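Local coordinates for protein serpin-ZX (Arabidopsis thaliana, PDB 3LE2) that inhibits cysteine and serine proteases, including metacaspase-9 and RD21A, by covalently trapping them after they cleave its reactive center loop, and so limits programmed cell death, at residues 95-100 and 141-146; 169-174 and 327-332. All coordinates share one frame; numbering follows the deposited sequence.

Following the chain from the N terminus, strand 93-103 comes first, and helix 129-147 then folds back over its face: contact 1 closes this loop of about 40 residues. The chain next enters strand 167-176, which pairs antiparallel with strand 93-103, and some 150 residues later strand 326-335 joins its other edge in contact 2, closing a much longer loop. The two closures lie in series, neither nested nor crossed, with centres about 8 Å apart. Strand 167-176 links them: Ala97 O and Ala172 N, 2.9 Å apart, probably hydrogen-bond, and Val96 packs on Leu173. Together the contacts join the helix and three strands of the serpin's main sheet.

Contact 1: residues 95-100 and 141-146; sequences SVANGA and NSWAEK
This is a helix-on-sheet contact on one face of strand 93-103: from helix 129-147, Trp143 lies against Ala97, Asn98 and Gly99, and Ala144 against Ala97. The local axes pass 8.3 Å apart with their directions 145° from parallel, so the helix runs back slantwise over the strand. Closest in the backbone are Ala97 and Ala144, whose CA atoms sit 5.6 Å apart; at this point only small methyl side chains meet, Ala97 CB and Ala144 CB at 4.3 Å. With CG anti to the backbone N (chi1 171°), Trp143 reaches out from the helix and brings the far end of its six-membered ring down to the strand. CH2 does most of the touching: it stands 3.3 Å from Asn98 N, which lies at the ring edge near its plane. Gly99 has no side chain, and the same CH2 comes within 3.7 Å of its N. Next along the ring, CZ3 packs 4.0 Å from Ala97 CB. Asn98 starts away from the helix; its side chain touches Val42 and Ile46 of helix 37-49, and OD1 accepts a hydrogen bond from Asn171 ND2. Trp101, farther along the strand, adds an edge-to-face ring contact to Trp143. Apolar packing of small residues and one indole thus seats helix F, which crosses the front of sheet A in the serpin fold.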
ATOM      1  N   SER A  95       4.150 -10.478  -4.726  1.00 36.61           N
ATOM      2  CA  SER A  95       4.913 -10.378  -5.950  1.00 34.25           C
ATOM      3  C   SER A  95       5.121  -8.900  -6.271  1.00 38.30           C
ATOM      4  O   SER A  95       4.181  -8.101  -6.202  1.00 37.52           O
ATOM      5  CB  SER A  95       4.180 -11.096  -7.085  1.00 33.15           C
ATOM      6  OG  SER A  95       4.981 -11.095  -8.246  1.00 47.81           O
ATOM      7  N   VAL A  96       6.353  -8.544  -6.610  1.00 38.55           N
ATOM      8  CA  VAL A  96       6.737  -7.152  -6.808  1.00 36.36           C
ATOM      9  C   VAL A  96       7.222  -6.901  -8.232  1.00 43.73           C
ATOM     10  O   VAL A  96       7.939  -7.716  -8.810  1.00 43.77           O
ATOM     11  CB  VAL A  96       7.879  -6.772  -5.864  1.00 45.01           C
ATOM     12  CG1 VAL A  96       8.453  -5.412  -6.249  1.00 41.36           C
ATOM     13  CG2 VAL A  96       7.414  -6.809  -4.412  1.00 35.24           C
ATOM     14  N   ALA A  97       6.820  -5.771  -8.797  1.00 41.40           N
ATOM     15  CA  ALA A  97       7.339  -5.331 -10.080  1.00 36.37           C
ATOM     16  C   ALA A  97       7.918  -3.940  -9.890  1.00 34.96           C
ATOM     17  O   ALA A  97       7.232  -3.025  -9.437  1.00 33.40           O
ATOM     18  CB  ALA A  97       6.246  -5.317 -11.140  1.00 31.12           C
ATOM     19  N   ASN A  98       9.179  -3.783 -10.257  1.00 29.98           N
ATOM     20  CA  ASN A  98       9.871  -2.543  -9.992  1.00 35.04           C
ATOM     21  C   ASN A  98      10.890  -2.187 -11.076  1.00 27.47           C
ATOM     22  O   ASN A  98      11.893  -2.882 -11.266  1.00 32.89           O
ATOM     23  CB  ASN A  98      10.526  -2.635  -8.615  1.00 36.47           C
ATOM     24  CG  ASN A  98      10.993  -1.312  -8.125  1.00 36.14           C
ATOM     25  OD1 ASN A  98      10.330  -0.294  -8.327  1.00 41.77           O
ATOM     26  ND2 ASN A  98      12.155  -1.298  -7.501  1.00 43.85           N
ATOM     27  N   GLY A  99      10.633  -1.105 -11.801  1.00 30.24           N
ATOM     28  CA  GLY A  99      11.475  -0.784 -12.941  1.00 26.85           C
ATOM     29  C   GLY A  99      11.482   0.672 -13.354  1.00 32.14           C
ATOM     30  O   GLY A  99      10.561   1.431 -13.035  1.00 30.83           O
ATOM     31  N   ALA A 100      12.539   1.058 -14.066  1.00 30.62           N
ATOM     32  CA  ALA A 100      12.653   2.394 -14.624  1.00 31.38           C
ATOM     33  C   ALA A 100      12.968   2.332 -16.118  1.00 28.14           C
ATOM     34  O   ALA A 100      13.770   1.522 -16.564  1.00 31.00           O
ATOM     35  CB  ALA A 100      13.737   3.173 -13.892  1.00 37.74           C
ATOM     36  N   ASN A 141       3.981  -3.102 -19.744  1.00 28.64           N
ATOM     37  CA  ASN A 141       2.907  -3.934 -19.214  1.00 32.50           C
ATOM     38  C   ASN A 141       3.210  -5.433 -19.264  1.00 31.54           C
ATOM     39  O   ASN A 141       2.985  -6.142 -18.289  1.00 30.84           O
ATOM     40  CB  ASN A 141       1.563  -3.587 -19.859  1.00 26.25           C
ATOM     41  CG  ASN A 141       0.965  -2.339 -19.258  1.00 32.08           C
ATOM     42  OD1 ASN A 141       1.326  -1.955 -18.152  1.00 30.29           O
ATOM     43  ND2 ASN A 141       0.070  -1.685 -19.982  1.00 35.08           N
ATOM     44  N   SER A 142       3.742  -5.905 -20.387  1.00 26.01           N
ATOM     45  CA  SER A 142       4.105  -7.313 -20.517  1.00 30.77           C
ATOM     46  C   SER A 142       5.183  -7.667 -19.504  1.00 35.57           C
ATOM     47  O   SER A 142       5.147  -8.725 -18.870  1.00 34.55           O
ATOM     48  CB  SER A 142       4.609  -7.619 -21.944  1.00 30.72           C
ATOM     49  OG  SER A 142       3.557  -7.542 -22.902  1.00 32.01           O
ATOM     50  N   TRP A 143       6.154  -6.773 -19.369  1.00 31.77           N
ATOM     51  CA  TRP A 143       7.208  -6.944 -18.382  1.00 37.63           C
ATOM     52  C   TRP A 143       6.664  -7.093 -16.948  1.00 36.36           C
ATOM     53  O   TRP A 143       7.049  -8.007 -16.222  1.00 41.01           O
ATOM     54  CB  TRP A 143       8.187  -5.774 -18.465  1.00 34.93           C
ATOM     55  CG  TRP A 143       9.166  -5.770 -17.349  1.00 48.02           C
ATOM     56  CD1 TRP A 143      10.378  -6.409 -17.310  1.00 41.68           C
ATOM     57  CD2 TRP A 143       9.016  -5.115 -16.086  1.00 37.87           C
ATOM     58  NE1 TRP A 143      10.990  -6.178 -16.108  1.00 38.20           N
ATOM     59  CE2 TRP A 143      10.178  -5.383 -15.339  1.00 42.25           C
ATOM     60  CE3 TRP A 143       8.019  -4.311 -15.523  1.00 41.93           C
ATOM     61  CZ2 TRP A 143      10.368  -4.884 -14.052  1.00 41.71           C
ATOM     62  CZ3 TRP A 143       8.206  -3.816 -14.247  1.00 42.39           C
ATOM     63  CH2 TRP A 143       9.373  -4.104 -13.526  1.00 40.49           C
ATOM     64  N   ALA A 144       5.772  -6.194 -16.541  1.00 33.08           N
ATOM     65  CA  ALA A 144       5.193  -6.268 -15.201  1.00 26.45           C
ATOM     66  C   ALA A 144       4.408  -7.555 -15.013  1.00 36.54           C
ATOM     67  O   ALA A 144       4.399  -8.132 -13.926  1.00 35.12           O
ATOM     68  CB  ALA A 144       4.313  -5.069 -14.926  1.00 27.91           C
ATOM     69  N   GLU A 145       3.742  -8.000 -16.074  1.00 38.10           N
ATOM     70  CA  GLU A 145       2.977  -9.239 -16.025  1.00 38.49           C
ATOM     71  C   GLU A 145       3.922 -10.415 -15.824  1.00 37.38           C
ATOM     72  O   GLU A 145       3.630 -11.343 -15.063  1.00 36.60           O
ATOM     73  CB  GLU A 145       2.161  -9.425 -17.312  1.00 43.80           C
ATOM     74  CG  GLU A 145       1.207 -10.612 -17.280  1.00 44.18           C
ATOM     75  CD  GLU A 145       0.433 -10.791 -18.587  1.00 55.70           C
ATOM     76  OE1 GLU A 145       0.641  -9.992 -19.526  1.00 41.95           O
ATOM     77  OE2 GLU A 145      -0.382 -11.737 -18.673  1.00 47.69           O
ATOM     78  N   LYS A 146       5.063 -10.361 -16.504  1.00 39.17           N
ATOM     79  CA  LYS A 146       6.078 -11.400 -16.385  1.00 42.79           C
ATOM     80  C   LYS A 146       6.656 -11.446 -14.969  1.00 48.70           C
ATOM     81  O   LYS A 146       6.869 -12.524 -14.417  1.00 51.86           O
ATOM     82  CB  LYS A 146       7.194 -11.175 -17.415  1.00 52.82           C
ATOM     83  CG  LYS A 146       8.269 -12.264 -17.444  1.00 58.53           C
ATOM     84  CD  LYS A 146       9.315 -11.980 -18.522  1.00 77.53           C
ATOM     85  CE  LYS A 146      10.388 -13.069 -18.574  1.00 87.77           C
ATOM     86  NZ  LYS A 146      11.429 -12.809 -19.615  1.00 71.14           N
TER

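Contact 2: residues 169-174 and 327-332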
ATOM      1  N   PHE A 169       8.727   5.495 -13.972  1.00 28.38           N
ATOM      2  CA  PHE A 169       8.897   4.367 -13.088  1.00 26.48           C
ATOM      3  C   PHE A 169       7.610   3.560 -13.112  1.00 29.72           C
ATOM      4  O   PHE A 169       6.517   4.118 -13.144  1.00 28.25           O
ATOM      5  CB  PHE A 169       9.238   4.848 -11.687  1.00 23.95           C
ATOM      6  CG  PHE A 169      10.588   5.486 -11.602  1.00 36.49           C
ATOM      7  CD1 PHE A 169      11.720   4.715 -11.366  1.00 32.93           C
ATOM      8  CD2 PHE A 169      10.735   6.848 -11.799  1.00 31.64           C
ATOM      9  CE1 PHE A 169      12.968   5.303 -11.307  1.00 36.14           C
ATOM     10  CE2 PHE A 169      11.977   7.434 -11.741  1.00 34.60           C
ATOM     11  CZ  PHE A 169      13.094   6.665 -11.495  1.00 30.79           C
ATOM     12  N   ALA A 170       7.732   2.245 -13.141  1.00 25.20           N
ATOM     13  CA  ALA A 170       6.548   1.417 -13.110  1.00 30.57           C
ATOM     14  C   ALA A 170       6.702   0.483 -11.942  1.00 30.95           C
ATOM     15  O   ALA A 170       7.711  -0.212 -11.826  1.00 32.87           O
ATOM     16  CB  ALA A 170       6.374   0.641 -14.417  1.00 21.23           C
ATOM     17  N   ASN A 171       5.706   0.489 -11.065  1.00 28.96           N
ATOM     18  CA  ASN A 171       5.786  -0.274  -9.838  1.00 31.65           C
ATOM     19  C   ASN A 171       4.456  -0.949  -9.529  1.00 35.46           C
ATOM     20  O   ASN A 171       3.388  -0.363  -9.709  1.00 33.19           O
ATOM     21  CB  ASN A 171       6.233   0.629  -8.684  1.00 32.79           C
ATOM     22  CG  ASN A 171       6.396  -0.130  -7.386  1.00 47.33           C
ATOM     23  OD1 ASN A 171       5.429  -0.674  -6.855  1.00 54.09           O
ATOM     24  ND2 ASN A 171       7.624  -0.177  -6.867  1.00 44.67           N
ATOM     25  N   ALA A 172       4.520  -2.194  -9.077  1.00 32.00           N
ATOM     26  CA  ALA A 172       3.305  -2.921  -8.736  1.00 35.92           C
ATOM     27  C   ALA A 172       3.558  -3.817  -7.535  1.00 32.50           C
ATOM     28  O   ALA A 172       4.656  -4.327  -7.348  1.00 31.77           O
ATOM     29  CB  ALA A 172       2.819  -3.740  -9.930  1.00 37.85           C
ATOM     30  N   LEU A 173       2.541  -3.997  -6.707  1.00 36.91           N
ATOM     31  CA  LEU A 173       2.647  -4.921  -5.591  1.00 36.84           C
ATOM     32  C   LEU A 173       1.395  -5.778  -5.559  1.00 33.27           C
ATOM     33  O   LEU A 173       0.283  -5.262  -5.412  1.00 34.56           O
ATOM     34  CB  LEU A 173       2.839  -4.182  -4.249  1.00 29.91           C
ATOM     35  CG  LEU A 173       3.040  -5.065  -3.003  1.00 29.52           C
ATOM     36  CD1 LEU A 173       4.319  -5.892  -3.106  1.00 37.11           C
ATOM     37  CD2 LEU A 173       3.037  -4.280  -1.678  1.00 28.03           C
ATOM     38  N   TYR A 174       1.581  -7.086  -5.721  1.00 34.82           N
ATOM     39  CA  TYR A 174       0.494  -8.041  -5.538  1.00 37.00           C
ATOM     40  C   TYR A 174       0.640  -8.729  -4.184  1.00 28.90           C
ATOM     41  O   TYR A 174       1.734  -9.126  -3.787  1.00 29.27           O
ATOM     42  CB  TYR A 174       0.453  -9.071  -6.680  1.00 29.77           C
ATOM     43  CG  TYR A 174      -0.568 -10.177  -6.497  1.00 31.28           C
ATOM     44  CD1 TYR A 174      -1.864 -10.036  -6.983  1.00 41.22           C
ATOM     45  CD2 TYR A 174      -0.241 -11.369  -5.839  1.00 39.60           C
ATOM     46  CE1 TYR A 174      -2.818 -11.048  -6.835  1.00 36.29           C
ATOM     47  CE2 TYR A 174      -1.193 -12.393  -5.678  1.00 36.90           C
ATOM     48  CZ  TYR A 174      -2.480 -12.217  -6.184  1.00 36.86           C
ATOM     49  OH  TYR A 174      -3.443 -13.194  -6.044  1.00 40.84           O
ATOM     50  N   ILE A 327       5.254   8.351 -12.384  1.00 26.59           N
ATOM     51  CA  ILE A 327       5.465   7.226 -11.493  1.00 33.07           C
ATOM     52  C   ILE A 327       4.186   6.409 -11.494  1.00 27.66           C
ATOM     53  O   ILE A 327       3.220   6.731 -10.795  1.00 26.53           O
ATOM     54  CB  ILE A 327       5.836   7.662 -10.066  1.00 31.20           C
ATOM     55  CG1 ILE A 327       7.127   8.493 -10.084  1.00 32.68           C
ATOM     56  CG2 ILE A 327       5.980   6.443  -9.153  1.00 24.99           C
ATOM     57  CD1 ILE A 327       7.414   9.202  -8.751  1.00 27.12           C
ATOM     58  N   PHE A 328       4.198   5.351 -12.301  1.00 25.56           N
ATOM     59  CA  PHE A 328       3.040   4.475 -12.478  1.00 28.81           C
ATOM     60  C   PHE A 328       2.987   3.389 -11.409  1.00 26.91           C
ATOM     61  O   PHE A 328       3.935   2.611 -11.252  1.00 26.75           O
ATOM     62  CB  PHE A 328       3.065   3.849 -13.876  1.00 25.12           C
ATOM     63  CG  PHE A 328       2.912   4.852 -14.994  1.00 29.53           C
ATOM     64  CD1 PHE A 328       3.988   5.168 -15.821  1.00 32.54           C
ATOM     65  CD2 PHE A 328       1.686   5.484 -15.217  1.00 25.95           C
ATOM     66  CE1 PHE A 328       3.843   6.090 -16.880  1.00 24.99           C
ATOM     67  CE2 PHE A 328       1.535   6.410 -16.255  1.00 35.63           C
ATOM     68  CZ  PHE A 328       2.616   6.714 -17.087  1.00 30.98           C
ATOM     69  N   HIS A 329       1.882   3.341 -10.669  1.00 23.50           N
ATOM     70  CA  HIS A 329       1.730   2.363  -9.592  1.00 28.22           C
ATOM     71  C   HIS A 329       0.428   1.584  -9.699  1.00 27.81           C
ATOM     72  O   HIS A 329      -0.632   2.138  -9.995  1.00 27.70           O
ATOM     73  CB  HIS A 329       1.816   3.040  -8.211  1.00 24.64           C
ATOM     74  CG  HIS A 329       1.614   2.099  -7.060  1.00 28.59           C
ATOM     75  ND1 HIS A 329       2.534   1.127  -6.719  1.00 34.88           N
ATOM     76  CD2 HIS A 329       0.602   1.989  -6.161  1.00 29.17           C
ATOM     77  CE1 HIS A 329       2.091   0.451  -5.673  1.00 34.59           C
ATOM     78  NE2 HIS A 329       0.925   0.956  -5.312  1.00 34.11           N
ATOM     79  N   LYS A 330       0.517   0.290  -9.436  1.00 25.12           N
ATOM     80  CA  LYS A 330      -0.657  -0.551  -9.432  1.00 27.23           C
ATOM     81  C   LYS A 330      -0.639  -1.498  -8.236  1.00 27.85           C
ATOM     82  O   LYS A 330       0.407  -2.059  -7.876  1.00 28.45           O
ATOM     83  CB  LYS A 330      -0.747  -1.352 -10.734  1.00 30.27           C
ATOM     84  CG  LYS A 330      -1.989  -2.259 -10.843  1.00 30.59           C
ATOM     85  CD  LYS A 330      -3.165  -1.555 -11.508  1.00 39.37           C
ATOM     86  CE  LYS A 330      -3.873  -2.488 -12.480  1.00 43.06           C
ATOM     87  NZ  LYS A 330      -4.731  -1.763 -13.454  1.00 47.91           N
ATOM     88  N   ALA A 331      -1.819  -1.673  -7.650  1.00 21.11           N
ATOM     89  CA  ALA A 331      -2.022  -2.523  -6.507  1.00 25.56           C
ATOM     90  C   ALA A 331      -3.390  -3.179  -6.634  1.00 31.65           C
ATOM     91  O   ALA A 331      -4.269  -2.670  -7.329  1.00 28.88           O
ATOM     92  CB  ALA A 331      -1.967  -1.681  -5.247  1.00 27.50           C
ATOM     93  N   CYS A 332      -3.581  -4.307  -5.964  0.60 30.79           N
ATOM     94  CA  CYS A 332      -4.913  -4.905  -5.896  0.60 36.47           C
ATOM     95  C   CYS A 332      -5.134  -5.510  -4.513  0.60 33.71           C
ATOM     96  O   CYS A 332      -4.180  -5.817  -3.801  0.60 34.68           O
ATOM     97  CB  CYS A 332      -5.092  -5.978  -6.968  0.60 33.50           C
ATOM     98  SG  CYS A 332      -4.037  -7.385  -6.671  0.60 34.74           S
TER
HETATM   99  O   HOH W   1      -2.169  -7.178  -4.387  1.00 41.36           O
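Asn171 and His329 are neighbours across the middle of a parallel strand pair in the shutter of serpin sheet A; these are the two strands that part to admit the reactive center loop when inhibitory serpins change shape. In this native, stressed form the two are joined directly. The tight part runs from Phe169 to Lys330. Asn171 uses both its backbone groups, its N donating to Phe328 O (2.8 Å) and its O accepting from Lys330 N (3.0 Å); Phe328 N to Phe169 O and Leu173 N to Lys330 O extend the series at either end. Between these bonds CA-H groups add their own contacts, as where His329 CA lies 3.2 Å from Asn171 O.

On the face toward helix 37-49, Phe169 CD2 packs 4.3 Å from Ile327 CG1. Across the sheet, Ala170 and Ala172 share a face with Phe328, whose ring is turned off toward Leu156 and Ser160, and with Lys330, whose NZ makes a weak bond to Glu154 O.

Past Lys330 the fit slackens. Leu173 CA and Ala331 CA are 5.3 Å apart, and Leu173 O stands 4.0 Å from Cys332 N. A water sits near Leu173 O and Cys332 O here, at the partly exposed end with Tyr174; its bonding is doubtful.

Back at the centre, the two polar side chains run alongside one another off the same face, the amide tilted 40° from the imidazole plane. Asn171 ND2 is held by Asn98 OD1 and His329 NE2 by Ser36 N, which helps to set how each group is turned; Asn171 OD1 then meets the edge of the imidazole in its plane, taking a weak, bent hydrogen bond from His329 ND1 at 3.4 Å.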